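IroE protein (Escherichia coli, PDB 2GZS) hydrolyses the ester bonds of the trilactone siderophore enterobactin and its C-glucosylated forms, preferring the iron-free molecules and typically cutting once to give linear trimers. Local coordinates at residues A[56-61]-A[253-258]. Sequence-based numbering, arbitrary orientation.
Sequences DRLDDE and ASFRQA
The Phe255 ring and the aliphatic base of Arg57 form the tightly packed half of this contact, where helix 247-262 meets the turn between two short helices. CB of Arg57 lies 3.7 Å from CE2 of Phe255, approaching the ring obliquely; the chain runs extended from CG to NE, CD still brushing CE2 at 4.0 Å, before its guanidinium leads away. Leu58 adds a more distant apolar touch, CD1 to CE1 of Phe255 at 4.4 Å. One face of the ring is covered from within its own helix, CG of Arg256 sitting 3.7 Å above the centre.

The polar half illustrates how an N-cap aspartate can divide its oxygens between two helices. Asp59 caps Leu62 N at the start of helix 60-66 with OD1, and OD2 faces Arg256, which reaches across with CG beside its backbone N (chi1 -71°) and the chain extended as far as NE. The looseness lies in this salt bridge: the hydrogen bond from NH1 to OD2 is fairly straight but weak at 3.5 Å, and although the oxygen lies at the guanidinium edge, the carboxylate and guanidinium planes are 62° apart. NH2 comes within 2.9 Å of the carbonyl O of Arg57, at too poor an angle for a hydrogen bond. Replacing Arg256 by alanine removes both guanidinium and CG, which is likely to leave Asp59 OD2 without its charge partner and one Phe255 face less covered.

Within this alpha/beta-hydrolase fold, the contact ties the junction of helices 51-57 and 60-66 to helix 247-262, which begins at the active-site His247; Leu62 packs against both Phe255 and Arg256, and Ser254 touches Ala171 on strand 167-171.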
ATOM      1  N   ASP A  56      14.088  -2.771   4.046  1.00 11.47           N
ATOM      2  CA  ASP A  56      15.360  -2.114   4.319  1.00 12.46           C
ATOM      3  C   ASP A  56      15.170  -0.964   5.292  1.00 15.48           C
ATOM      4  O   ASP A  56      16.205  -0.583   5.912  1.00 17.37           O
ATOM      5  CB  ASP A  56      15.888  -1.550   2.996  1.00 16.71           C
ATOM      6  CG  ASP A  56      17.183  -0.754   3.178  1.00 33.71           C
ATOM      7  OD1 ASP A  56      18.243  -1.407   3.106  1.00 42.73           O
ATOM      8  OD2 ASP A  56      17.150   0.481   3.388  1.00 89.78           O
ATOM      9  N   ARG A  57      14.018  -0.354   5.423  1.00 12.26           N
ATOM     10  CA  ARG A  57      13.813   0.866   6.254  1.00 11.38           C
ATOM     11  C   ARG A  57      13.130   0.464   7.551  1.00 13.90           C
ATOM     12  O   ARG A  57      12.977   1.317   8.426  1.00 19.34           O
ATOM     13  CB  ARG A  57      12.965   1.866   5.465  1.00 17.66           C
ATOM     14  CG  ARG A  57      13.645   2.482   4.257  1.00 13.95           C
ATOM     15  CD  ARG A  57      12.656   3.062   3.268  1.00 18.37           C
ATOM     16  NE  ARG A  57      13.285   3.932   2.300  1.00 27.70           N
ATOM     17  CZ  ARG A  57      14.156   3.767   1.352  1.00 40.44           C
ATOM     18  NH1 ARG A  57      14.685   2.568   1.102  1.00 93.34           N
ATOM     19  NH2 ARG A  57      14.537   4.820   0.611  1.00 31.20           N
ATOM     20  N   LEU A  58      12.682  -0.776   7.734  1.00 12.13           N
ATOM     21  CA  LEU A  58      11.986  -1.169   8.947  1.00 14.30           C
ATOM     22  C   LEU A  58      13.000  -1.297  10.075  1.00 20.83           C
ATOM     23  O   LEU A  58      14.064  -1.852   9.826  1.00 20.85           O
ATOM     24  CB  LEU A  58      11.223  -2.458   8.672  1.00 16.54           C
ATOM     25  CG  LEU A  58      10.217  -2.929   9.685  1.00 20.84           C
ATOM     26  CD1 LEU A  58       9.084  -1.896   9.768  1.00 24.32           C
ATOM     27  CD2 LEU A  58       9.631  -4.316   9.328  1.00 17.90           C
ATOM     28  N   ASP A  59      12.660  -0.715  11.231  1.00 19.03           N
ATOM     29  CA  ASP A  59      13.684  -0.737  12.289  1.00 20.08           C
ATOM     30  C   ASP A  59      12.949  -0.952  13.623  1.00 16.91           C
ATOM     31  O   ASP A  59      11.732  -0.834  13.704  1.00 17.16           O
ATOM     32  CB  ASP A  59      14.555   0.508  12.324  1.00 26.57           C
ATOM     33  CG  ASP A  59      13.802   1.813  12.467  1.00 26.01           C
ATOM     34  OD1 ASP A  59      12.693   1.868  13.023  1.00 29.85           O
ATOM     35  OD2 ASP A  59      14.304   2.846  11.975  1.00 47.61           O
ATOM     36  N   ASP A  60      13.807  -1.257  14.624  1.00 18.02           N
ATOM     37  CA  ASP A  60      13.212  -1.611  15.910  1.00 23.69           C
ATOM     38  C   ASP A  60      12.468  -0.424  16.526  1.00 19.79           C
ATOM     39  O   ASP A  60      11.505  -0.712  17.251  1.00 19.50           O
ATOM     40  CB  ASP A  60      14.285  -2.149  16.876  1.00 23.23           C
ATOM     41  CG  ASP A  60      14.522  -3.644  16.865  1.00 39.43           C
ATOM     42  OD1 ASP A  60      13.712  -4.428  16.322  1.00 30.60           O
ATOM     43  OD2 ASP A  60      15.572  -4.084  17.417  1.00 37.12           O
ATOM     44  N   GLU A  61      12.893   0.836  16.320  1.00 16.19           N
ATOM     45  CA  GLU A  61      12.160   1.942  16.951  1.00 20.05           C
ATOM     46  C   GLU A  61      10.723   1.979  16.419  1.00 17.29           C
ATOM     47  O   GLU A  61       9.814   2.192  17.182  1.00 18.75           O
ATOM     48  CB  GLU A  61      12.690   3.377  16.745  1.00 39.79           C
ATOM     49  CG  GLU A  61      11.816   4.477  17.305  1.00 55.93           C
ATOM     50  CD  GLU A  61      11.018   5.505  16.537  1.00 76.32           C
ATOM     51  OE1 GLU A  61      10.654   5.346  15.325  1.00 43.31           O
ATOM     52  OE2 GLU A  61      10.684   6.583  17.177  1.00 28.88           O
ATOM     53  N   ALA A 253       8.060   8.558   5.548  1.00 10.24           N
ATOM     54  CA  ALA A 253       6.979   9.121   6.326  1.00  8.43           C
ATOM     55  C   ALA A 253       5.652   8.451   6.075  1.00 10.55           C
ATOM     56  O   ALA A 253       4.843   8.180   6.977  1.00 10.51           O
ATOM     57  CB  ALA A 253       6.829  10.630   6.020  1.00 11.51           C
ATOM     58  N   SER A 254       5.364   8.235   4.789  1.00 10.89           N
ATOM     59  CA  SER A 254       4.029   7.722   4.449  1.00  9.71           C
ATOM     60  C   SER A 254       3.934   6.222   4.866  1.00  8.80           C
ATOM     61  O   SER A 254       2.870   5.921   5.402  1.00  9.98           O
ATOM     62  CB  SER A 254       3.774   7.977   2.954  1.00 11.19           C
ATOM     63  OG  SER A 254       4.590   7.181   2.127  1.00 12.02           O
ATOM     64  N   PHE A 255       4.991   5.448   4.652  1.00  8.54           N
ATOM     65  CA  PHE A 255       4.779   4.025   5.061  1.00 10.45           C
ATOM     66  C   PHE A 255       4.739   3.972   6.584  1.00 12.33           C
ATOM     67  O   PHE A 255       3.972   3.186   7.142  1.00 11.24           O
ATOM     68  CB  PHE A 255       5.839   3.136   4.438  1.00 10.09           C
ATOM     69  CG  PHE A 255       7.054   2.708   5.206  1.00 10.30           C
ATOM     70  CD1 PHE A 255       7.008   1.717   6.228  1.00 13.41           C
ATOM     71  CD2 PHE A 255       8.310   3.235   4.940  1.00 12.64           C
ATOM     72  CE1 PHE A 255       8.145   1.332   6.920  1.00 12.99           C
ATOM     73  CE2 PHE A 255       9.430   2.878   5.656  1.00 15.43           C
ATOM     74  CZ  PHE A 255       9.369   1.909   6.659  1.00 11.98           C
ATOM     75  N   ARG A 256       5.598   4.742   7.256  1.00  9.52           N
ATOM     76  CA  ARG A 256       5.598   4.599   8.738  1.00 10.06           C
ATOM     77  C   ARG A 256       4.335   5.149   9.301  1.00  9.22           C
ATOM     78  O   ARG A 256       3.728   4.592  10.232  1.00 10.40           O
ATOM     79  CB  ARG A 256       6.851   5.314   9.260  1.00  9.63           C
ATOM     80  CG  ARG A 256       8.125   4.584   8.923  1.00 10.04           C
ATOM     81  CD  ARG A 256       9.301   5.396   9.502  1.00 24.40           C
ATOM     82  NE  ARG A 256      10.512   5.036   8.782  1.00 47.69           N
ATOM     83  CZ  ARG A 256      11.563   4.508   9.388  1.00 45.87           C
ATOM     84  NH1 ARG A 256      11.443   4.340  10.700  1.00 45.78           N
ATOM     85  NH2 ARG A 256      12.614   4.215   8.631  1.00 28.14           N
ATOM     86  N   GLN A 257       3.801   6.268   8.813  1.00  9.29           N
ATOM     87  CA  GLN A 257       2.579   6.827   9.340  1.00 10.74           C
ATOM     88  C   GLN A 257       1.377   5.922   9.040  1.00  9.51           C
ATOM     89  O   GLN A 257       0.473   5.828   9.848  1.00  9.98           O
ATOM     90  CB  GLN A 257       2.360   8.290   8.867  1.00 10.25           C
ATOM     91  CG  GLN A 257       1.104   8.905   9.501  1.00 12.37           C
ATOM     92  CD  GLN A 257       1.279   9.106  11.009  1.00 13.40           C
ATOM     93  OE1 GLN A 257       2.127   9.900  11.420  1.00 17.45           O
ATOM     94  NE2 GLN A 257       0.534   8.399  11.846  1.00 14.82           N
ATOM     95  N   ALA A 258       1.422   5.236   7.878  1.00  9.66           N
ATOM     96  CA  ALA A 258       0.342   4.268   7.622  1.00 10.28           C
ATOM     97  C   ALA A 258       0.372   3.121   8.649  1.00  6.79           C
ATOM     98  O   ALA A 258      -0.700   2.778   9.120  1.00 10.99           O
ATOM     99  CB  ALA A 258       0.475   3.765   6.177  1.00 10.83           C
TER